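Local atomic coordinates of SAM dependent methyltransferase (Aquifex aeolicus, PDB entry 3DH0), a protein that probably acts as a methyltransferase, binding the methyl donor S-adenosylmethionine in a Rossmann-like domain. Residues K14-S19 with W79-K84; L21-P26 with I142-E147; P53-M58 with G63-I68. All coordinates share one frame; numbering follows the deposited sequence.

Interaction 1 of 3, residues K14-S19 with W79-K84; sequences KLDDPS and WEKVNK. With SAM (S-adenosylmethionine), chain C.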
# COMPACT_ATOMS: atom_id res chain seq x y z
N LYS A 14 -14.21 1.60 9.18
CA LYS A 14 -14.13 2.70 8.23
C LYS A 14 -13.20 2.31 7.09
O LYS A 14 -13.21 2.91 6.03
CB LYS A 14 -13.59 3.96 8.92
CG LYS A 14 -14.63 4.91 9.46
CD LYS A 14 -13.94 6.16 10.00
CE LYS A 14 -14.93 7.22 10.51
NZ LYS A 14 -14.32 8.25 11.44
N LEU A 15 -12.38 1.29 7.33
CA LEU A 15 -11.46 0.82 6.32
C LEU A 15 -12.09 -0.33 5.52
O LEU A 15 -11.69 -0.61 4.40
CB LEU A 15 -10.17 0.35 6.98
CG LEU A 15 -9.42 1.40 7.82
CD1 LEU A 15 -8.28 0.73 8.61
CD2 LEU A 15 -8.90 2.51 6.91
N ASP A 16 -13.10 -0.96 6.09
CA ASP A 16 -13.79 -2.08 5.45
C ASP A 16 -15.16 -1.60 4.95
O ASP A 16 -16.19 -2.24 5.19
CB ASP A 16 -13.93 -3.22 6.48
CG ASP A 16 -14.09 -4.58 5.83
OD1 ASP A 16 -13.70 -4.72 4.65
OD2 ASP A 16 -14.58 -5.51 6.50
N ASP A 17 -15.16 -0.47 4.26
CA ASP A 17 -16.38 0.13 3.73
C ASP A 17 -16.42 0.06 2.20
O ASP A 17 -15.62 0.70 1.51
CB ASP A 17 -16.44 1.59 4.18
CG ASP A 17 -17.76 2.25 3.86
OD1 ASP A 17 -17.91 3.43 4.21
OD2 ASP A 17 -18.65 1.60 3.26
N PRO A 18 -17.38 -0.72 1.64
CA PRO A 18 -17.47 -0.84 0.19
C PRO A 18 -17.61 0.49 -0.53
O PRO A 18 -17.41 0.56 -1.74
CB PRO A 18 -18.68 -1.75 -0.01
CG PRO A 18 -19.51 -1.48 1.16
CD PRO A 18 -18.51 -1.39 2.29
N SER A 19 -17.92 1.55 0.20
CA SER A 19 -18.07 2.87 -0.41
C SER A 19 -16.74 3.55 -0.71
O SER A 19 -16.73 4.66 -1.26
CB SER A 19 -18.90 3.77 0.49
OG SER A 19 -18.21 4.04 1.69
N TRP A 79 -6.63 -11.02 8.45
CA TRP A 79 -6.47 -12.45 8.34
C TRP A 79 -7.84 -13.13 8.26
O TRP A 79 -8.08 -13.91 7.35
CB TRP A 79 -5.70 -12.98 9.55
CG TRP A 79 -5.52 -14.44 9.54
CD1 TRP A 79 -5.89 -15.31 10.51
CD2 TRP A 79 -4.96 -15.23 8.49
NE1 TRP A 79 -5.61 -16.60 10.13
CE2 TRP A 79 -5.03 -16.57 8.89
CE3 TRP A 79 -4.40 -14.93 7.24
CZ2 TRP A 79 -4.57 -17.62 8.09
CZ3 TRP A 79 -3.95 -15.97 6.44
CH2 TRP A 79 -4.03 -17.30 6.87
N GLU A 80 -8.73 -12.82 9.20
CA GLU A 80 -10.05 -13.42 9.19
C GLU A 80 -10.72 -13.08 7.87
O GLU A 80 -11.57 -13.80 7.38
CB GLU A 80 -10.89 -12.92 10.37
CG GLU A 80 -12.33 -13.41 10.29
CD GLU A 80 -13.10 -13.32 11.60
OE1 GLU A 80 -13.17 -12.21 12.19
OE2 GLU A 80 -13.64 -14.36 12.04
N LYS A 81 -10.33 -11.96 7.30
CA LYS A 81 -10.90 -11.57 6.04
C LYS A 81 -10.53 -12.54 4.94
O LYS A 81 -11.39 -13.07 4.26
CB LYS A 81 -10.44 -10.16 5.66
CG LYS A 81 -10.50 -9.89 4.16
CD LYS A 81 -11.61 -8.93 3.80
CE LYS A 81 -11.25 -7.52 4.23
NZ LYS A 81 -12.38 -6.59 4.07
N VAL A 82 -9.23 -12.79 4.75
CA VAL A 82 -8.82 -13.69 3.69
C VAL A 82 -9.46 -15.06 3.82
O VAL A 82 -9.77 -15.70 2.81
CB VAL A 82 -7.28 -13.89 3.64
CG1 VAL A 82 -6.58 -12.54 3.73
CG2 VAL A 82 -6.83 -14.84 4.71
N ASN A 83 -9.67 -15.51 5.05
CA ASN A 83 -10.27 -16.82 5.25
C ASN A 83 -11.74 -16.81 4.99
O ASN A 83 -12.32 -17.82 4.58
CB ASN A 83 -10.06 -17.31 6.67
CG ASN A 83 -8.65 -17.72 6.91
OD1 ASN A 83 -7.77 -16.87 7.04
ND2 ASN A 83 -8.41 -19.02 6.96
N LYS A 84 -12.35 -15.67 5.24
CA LYS A 84 -13.76 -15.53 5.05
C LYS A 84 -14.05 -15.49 3.56
O LYS A 84 -15.06 -16.03 3.11
CB LYS A 84 -14.21 -14.25 5.73
CG LYS A 84 -15.68 -14.13 5.99
CD LYS A 84 -15.92 -13.15 7.13
CE LYS A 84 -15.34 -13.70 8.45
NZ LYS A 84 -15.37 -12.69 9.54
N SAM C . -4.66 0.65 3.18
CA SAM C . -5.85 0.26 3.99
C SAM C . -7.08 0.19 3.12
O SAM C . -6.97 0.45 1.92
OXT SAM C . -8.16 -0.14 3.72
CB SAM C . -6.07 1.28 5.11
CG SAM C . -4.77 1.59 5.74
SD SAM C . -4.67 2.78 7.11
CE SAM C . -4.99 4.34 6.29
C5' SAM C . -2.97 2.74 7.42
C4' SAM C . -2.46 1.51 8.13
O4' SAM C . -1.05 1.70 8.20
C3' SAM C . -2.85 1.46 9.62
O3' SAM C . -3.77 0.33 9.73
C2' SAM C . -1.58 1.13 10.39
O2' SAM C . -1.62 0.15 11.40
C1' SAM C . -0.58 0.92 9.21
N9 SAM C . 0.80 1.33 9.43
C8 SAM C . 1.31 2.49 9.98
N7 SAM C . 2.60 2.53 9.99
C5 SAM C . 2.98 1.32 9.41
C6 SAM C . 4.26 0.74 9.12
N6 SAM C . 5.41 1.38 9.42
N1 SAM C . 4.29 -0.51 8.52
C2 SAM C . 3.11 -1.11 8.25
N3 SAM C . 1.88 -0.66 8.47
C4 SAM C . 1.88 0.57 9.06
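D16 and K81 have the nearest CA atoms across the contact, 9.9 Å apart, so the loop 14-19 and the helical segment 79-84 meet only by side chains reaching across from opposite directions. The joint is one ion pair between the D16 carboxylate and the K81 ammonium group. It is modelled too close, with D16 OD1 only 2.4 Å from K81 NZ, so its detailed geometry is doubtful, as the place of both atoms is unsure at 2.72 Å resolution. The other carboxylate oxygen, D16 OD2, accepts a hydrogen bond from the hydroxyl of Y77, earlier on the same helix, with a weak, long ion pair to K13 besides. In K81, CG lies away from the backbone N (chi1 156°), and bends at chi2 and chi3 then turn the chain toward D16, although the very end of the lysine remains uncertain. Just after D16 the loop makes an Asx turn, D17 OD2 accepting from S19 N at 3.1 Å, with the donor well above the carboxylate plane (69° out of it). The loop also reaches the cofactor: L15, a residue of the S-adenosylmethionine pocket, brings CD2 to 3.6 Å from CB of the bound ligand. The contact thus lies at the surface, between the pocket-lining loop that precedes helix 26-33 and helix 72-85, whose V82 packs inward on V90 and V92 of strand 90-94.

Interaction 2 of 3, residues L21-P26 with I142-E147; sequences LELFDP and IDWKKE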
# COMPACT_ATOMS: atom_id res chain seq x y z
N LEU A 21 -14.81 2.49 -2.73
CA LEU A 21 -14.64 2.33 -4.16
C LEU A 21 -14.87 3.64 -4.88
O LEU A 21 -14.38 3.86 -5.97
CB LEU A 21 -15.61 1.27 -4.66
CG LEU A 21 -15.31 -0.06 -3.97
CD1 LEU A 21 -16.45 -1.01 -4.20
CD2 LEU A 21 -13.99 -0.63 -4.49
N GLU A 22 -15.63 4.53 -4.24
CA GLU A 22 -15.93 5.83 -4.82
C GLU A 22 -14.67 6.69 -4.94
O GLU A 22 -14.70 7.76 -5.54
CB GLU A 22 -16.97 6.53 -3.96
CG GLU A 22 -18.36 5.92 -4.08
CD GLU A 22 -19.21 6.17 -2.85
OE1 GLU A 22 -18.91 7.15 -2.12
OE2 GLU A 22 -20.17 5.40 -2.61
N LEU A 23 -13.57 6.23 -4.35
CA LEU A 23 -12.33 6.98 -4.39
C LEU A 23 -11.62 6.75 -5.70
O LEU A 23 -11.12 7.68 -6.33
CB LEU A 23 -11.41 6.58 -3.23
CG LEU A 23 -11.76 7.12 -1.84
CD1 LEU A 23 -13.17 6.71 -1.46
CD2 LEU A 23 -10.76 6.59 -0.84
N PHE A 24 -11.58 5.48 -6.10
CA PHE A 24 -10.95 5.06 -7.35
C PHE A 24 -11.18 3.58 -7.56
O PHE A 24 -11.39 2.84 -6.60
CB PHE A 24 -9.44 5.34 -7.32
CG PHE A 24 -8.69 4.56 -6.30
CD1 PHE A 24 -8.23 3.27 -6.59
CD2 PHE A 24 -8.42 5.11 -5.05
CE1 PHE A 24 -7.51 2.54 -5.65
CE2 PHE A 24 -7.69 4.39 -4.09
CZ PHE A 24 -7.24 3.10 -4.39
N ASP A 25 -11.17 3.15 -8.81
CA ASP A 25 -11.37 1.74 -9.15
C ASP A 25 -10.10 0.97 -8.78
O ASP A 25 -9.03 1.24 -9.33
CB ASP A 25 -11.65 1.59 -10.64
CG ASP A 25 -12.10 0.20 -10.99
OD1 ASP A 25 -13.28 0.04 -11.37
OD2 ASP A 25 -11.28 -0.73 -10.89
N PRO A 26 -10.20 0.02 -7.84
CA PRO A 26 -9.05 -0.76 -7.42
C PRO A 26 -8.25 -1.46 -8.51
O PRO A 26 -7.04 -1.21 -8.63
CB PRO A 26 -9.65 -1.74 -6.43
CG PRO A 26 -10.72 -0.93 -5.81
CD PRO A 26 -11.37 -0.29 -7.01
N ILE A 142 -0.34 5.45 -3.09
CA ILE A 142 -1.59 6.19 -3.28
C ILE A 142 -2.06 6.90 -2.00
O ILE A 142 -2.21 6.27 -0.96
CB ILE A 142 -2.72 5.24 -3.76
CG1 ILE A 142 -2.37 4.67 -5.14
CG2 ILE A 142 -4.05 5.98 -3.82
CD1 ILE A 142 -3.46 3.81 -5.76
N ASP A 143 -2.29 8.21 -2.09
CA ASP A 143 -2.76 8.95 -0.92
C ASP A 143 -3.66 10.16 -1.18
O ASP A 143 -3.79 10.61 -2.31
CB ASP A 143 -1.57 9.37 -0.05
CG ASP A 143 -1.83 9.15 1.43
OD1 ASP A 143 -2.96 9.47 1.88
OD2 ASP A 143 -0.93 8.64 2.13
N TRP A 144 -4.27 10.69 -0.12
CA TRP A 144 -5.17 11.85 -0.22
C TRP A 144 -4.42 13.09 -0.65
O TRP A 144 -3.23 13.22 -0.38
CB TRP A 144 -5.83 12.17 1.12
CG TRP A 144 -6.61 11.08 1.74
CD1 TRP A 144 -6.22 10.26 2.75
CD2 TRP A 144 -7.96 10.71 1.41
NE1 TRP A 144 -7.24 9.40 3.09
CE2 TRP A 144 -8.31 9.65 2.28
CE3 TRP A 144 -8.89 11.16 0.48
CZ2 TRP A 144 -9.58 9.05 2.23
CZ3 TRP A 144 -10.14 10.56 0.43
CH2 TRP A 144 -10.47 9.52 1.30
N LYS A 145 -5.15 14.02 -1.27
CA LYS A 145 -4.61 15.30 -1.74
C LYS A 145 -4.35 16.17 -0.51
O LYS A 145 -4.99 15.98 0.54
CB LYS A 145 -5.62 15.98 -2.67
CG LYS A 145 -5.04 16.40 -4.01
CD LYS A 145 -5.28 15.37 -5.11
CE LYS A 145 -6.63 15.60 -5.80
NZ LYS A 145 -6.91 14.60 -6.88
N LYS A 146 -3.44 17.14 -0.61
CA LYS A 146 -3.17 17.98 0.56
C LYS A 146 -3.92 19.29 0.53
O LYS A 146 -3.37 20.35 0.82
CB LYS A 146 -1.67 18.28 0.71
CG LYS A 146 -1.28 18.67 2.14
CD LYS A 146 0.08 19.33 2.20
CE LYS A 146 0.79 19.05 3.54
NZ LYS A 146 -0.08 19.29 4.72
N GLU A 147 -5.19 19.20 0.16
CA GLU A 147 -6.06 20.36 0.12
C GLU A 147 -7.18 19.99 1.08
O GLU A 147 -6.95 19.30 2.08
CB GLU A 147 -6.61 20.54 -1.28
CG GLU A 147 -7.40 19.36 -1.79
CD GLU A 147 -7.23 19.19 -3.28
OE1 GLU A 147 -8.22 18.82 -3.95
OE2 GLU A 147 -6.10 19.41 -3.78
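L23 and F24, in the loop leading into helix 26-33, pack against I142 and W144 at the end of strand 137-144, one of the inner strands of the Rossmann-like methyltransferase sheet. Two apolar pairs account for the contact. L23 sets CD2 3.6 Å from W144 CH2, on the six-membered ring of the indole, with CZ2 of that ring next at 4.1 Å from the same methyl; the two side chains run slantwise to each other. The W144 side chain is also about 6 Å, between nearest atoms, from the bound S-adenosylmethionine. F24 and I142 instead come from opposite directions, I142 CG2 lying 4.0 Å from F24 CE2 and I142 CD1 4.1 Å from F24 CZ, so that two carbons of the isoleucine meet neighbouring ring carbons. F24 holds its CG between its own backbone N and carbonyl carbon (chi1 65°), which directs the ring to I142. The same ring meets Y51 with planes only about 15° apart, while the W144 indole meets F114 at about 40°; V29 of helix 26-33 touches both F24 and I142. Polar work is done away from the interface. D143, whose first side-chain bond points away from 21-26, accepts from W144 N through the anti lone pair of OD1 (2.7 Å), and its OD2 bonds H117. D25 is the N-cap of helix 26-33, its OD2 taking the N-H of K28. All four touching residues are buried and no hydrogen bond joins the segments, which is consistent with apolar contact as the main link between them.

Interaction 3 of 3, residues P53-M58 with G63-I68; sequences PYLSKM and GKVYAI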
# COMPACT_ATOMS: atom_id res chain seq x y z
N PRO A 53 -8.68 -8.35 -1.70
CA PRO A 53 -9.35 -9.19 -2.70
C PRO A 53 -8.89 -8.85 -4.12
O PRO A 53 -8.89 -9.69 -5.01
CB PRO A 53 -10.82 -8.86 -2.48
CG PRO A 53 -10.88 -8.63 -1.01
CD PRO A 53 -9.65 -7.78 -0.75
N TYR A 54 -8.48 -7.60 -4.29
CA TYR A 54 -8.03 -7.10 -5.58
C TYR A 54 -6.66 -7.58 -5.93
O TYR A 54 -6.48 -8.25 -6.93
CB TYR A 54 -8.08 -5.58 -5.55
CG TYR A 54 -9.48 -5.09 -5.35
CD1 TYR A 54 -10.41 -5.13 -6.39
CD2 TYR A 54 -9.93 -4.69 -4.08
CE1 TYR A 54 -11.73 -4.80 -6.19
CE2 TYR A 54 -11.27 -4.36 -3.87
CZ TYR A 54 -12.16 -4.42 -4.94
OH TYR A 54 -13.50 -4.15 -4.75
N LEU A 55 -5.69 -7.23 -5.11
CA LEU A 55 -4.31 -7.66 -5.29
C LEU A 55 -4.27 -9.18 -5.48
O LEU A 55 -3.56 -9.69 -6.34
CB LEU A 55 -3.51 -7.27 -4.05
CG LEU A 55 -3.46 -5.78 -3.73
CD1 LEU A 55 -2.91 -5.57 -2.33
CD2 LEU A 55 -2.61 -5.06 -4.78
N SER A 56 -5.04 -9.88 -4.66
CA SER A 56 -5.11 -11.32 -4.73
C SER A 56 -5.51 -11.77 -6.13
O SER A 56 -4.84 -12.60 -6.76
CB SER A 56 -6.12 -11.83 -3.70
OG SER A 56 -6.14 -13.23 -3.63
N LYS A 57 -6.61 -11.22 -6.61
CA LYS A 57 -7.11 -11.58 -7.92
C LYS A 57 -6.11 -11.33 -9.03
O LYS A 57 -5.90 -12.18 -9.89
CB LYS A 57 -8.40 -10.81 -8.22
CG LYS A 57 -9.01 -11.18 -9.57
CD LYS A 57 -10.01 -10.15 -10.05
CE LYS A 57 -10.58 -10.54 -11.42
NZ LYS A 57 -11.43 -9.45 -12.04
N MET A 58 -5.48 -10.15 -8.99
CA MET A 58 -4.53 -9.75 -10.02
C MET A 58 -3.22 -10.49 -10.15
O MET A 58 -2.59 -10.43 -11.19
CB MET A 58 -4.23 -8.26 -9.91
CG MET A 58 -5.28 -7.38 -10.61
SD MET A 58 -4.66 -5.73 -10.99
CE MET A 58 -3.48 -6.11 -12.28
N GLY A 63 0.76 -15.96 -8.24
CA GLY A 63 1.36 -14.88 -7.48
C GLY A 63 1.19 -14.99 -5.97
O GLY A 63 0.68 -15.99 -5.45
N LYS A 64 1.61 -13.96 -5.26
CA LYS A 64 1.47 -13.98 -3.82
C LYS A 64 1.28 -12.58 -3.28
O LYS A 64 1.77 -11.61 -3.84
CB LYS A 64 2.72 -14.61 -3.20
CG LYS A 64 2.46 -15.26 -1.86
CD LYS A 64 3.77 -15.74 -1.25
CE LYS A 64 4.52 -16.68 -2.16
NZ LYS A 64 5.81 -17.08 -1.56
N VAL A 65 0.56 -12.47 -2.18
CA VAL A 65 0.31 -11.18 -1.57
C VAL A 65 0.71 -11.16 -0.10
O VAL A 65 0.13 -11.87 0.71
CB VAL A 65 -1.18 -10.78 -1.67
CG1 VAL A 65 -1.40 -9.43 -1.03
CG2 VAL A 65 -1.63 -10.75 -3.12
N TYR A 66 1.71 -10.37 0.24
CA TYR A 66 2.12 -10.25 1.63
C TYR A 66 1.45 -9.00 2.16
O TYR A 66 1.74 -7.90 1.71
CB TYR A 66 3.64 -10.10 1.76
CG TYR A 66 4.40 -11.36 1.45
CD1 TYR A 66 4.35 -12.46 2.31
CD2 TYR A 66 5.15 -11.47 0.28
CE1 TYR A 66 5.01 -13.62 2.01
CE2 TYR A 66 5.81 -12.63 -0.03
CZ TYR A 66 5.73 -13.70 0.84
OH TYR A 66 6.37 -14.87 0.53
N ALA A 67 0.56 -9.18 3.12
CA ALA A 67 -0.16 -8.07 3.72
C ALA A 67 0.36 -7.80 5.12
O ALA A 67 0.03 -8.51 6.05
CB ALA A 67 -1.65 -8.39 3.77
N ILE A 68 1.18 -6.76 5.28
CA ILE A 68 1.72 -6.43 6.59
C ILE A 68 0.97 -5.30 7.27
O ILE A 68 0.12 -4.66 6.69
CB ILE A 68 3.20 -6.04 6.50
CG1 ILE A 68 3.36 -4.90 5.49
CG2 ILE A 68 4.05 -7.25 6.15
CD1 ILE A 68 4.76 -4.31 5.41
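V65 lays its CG2 methyl against the helix backbone where L55 passes into S56, and there the contact is tight: CG2 is 3.8 Å from S56 N, 3.9 Å from the carbonyl carbon L55 C and 4.1 Å from L55 CB. S56 and V65 form the nearest CA pair, 6.3 Å apart. V65 keeps CG1 anti to its backbone N (chi1 180°), which places CG2 beside that N and on the helix. The wider flanks of V65 are filled by V41 and V90, from the strands on its two sides, and L55 goes on to L30 of helix 26-33. The outward parts of the two segments contrast with this. K57 and K64 both leave away from the interface and are exposed; K64 NZ instead donates to Y66 OH at 3.1 Å on the other side of the strand, along which the side chains alternate. S56 CB points neither at the strand nor away from it, and OG is bonded to ND2 of N89. Helix 52-59 and strand 64-69 belong to a beta-alpha-beta unit that starts with strand 40-43, and this is the helix-on-sheet packing of such a crossover. In the sheet, V65 bonds N89 and E91 through its backbone, while K64 and Y66 bond strand 40-43. Because no hydrogen bond links the two segments, the chemistry implies van der Waals packing of a buried methyl on the helix backbone.

In the fold
From the N terminus, the chain first enters the loop 14-19, which meets helix 72-85 in interaction 1, closing a loop across 59 residues. The adjoining residues 21-26 open interaction 2, closed only at strand 137-144, so these two contacts cross: their segments alternate along the chain. Interaction 3, a short closure between helix 52-59 and strand 64-69, falls within both spans. Its helix also touches the first segment of interaction 2 at P26, whose CB lies 3.5 Å from Y54 CD1. Interactions 2 and 3 reach the same sheet at different strands. Together, the three tie the N-terminal loop and the first crossover to the sheet and to helix 72-85.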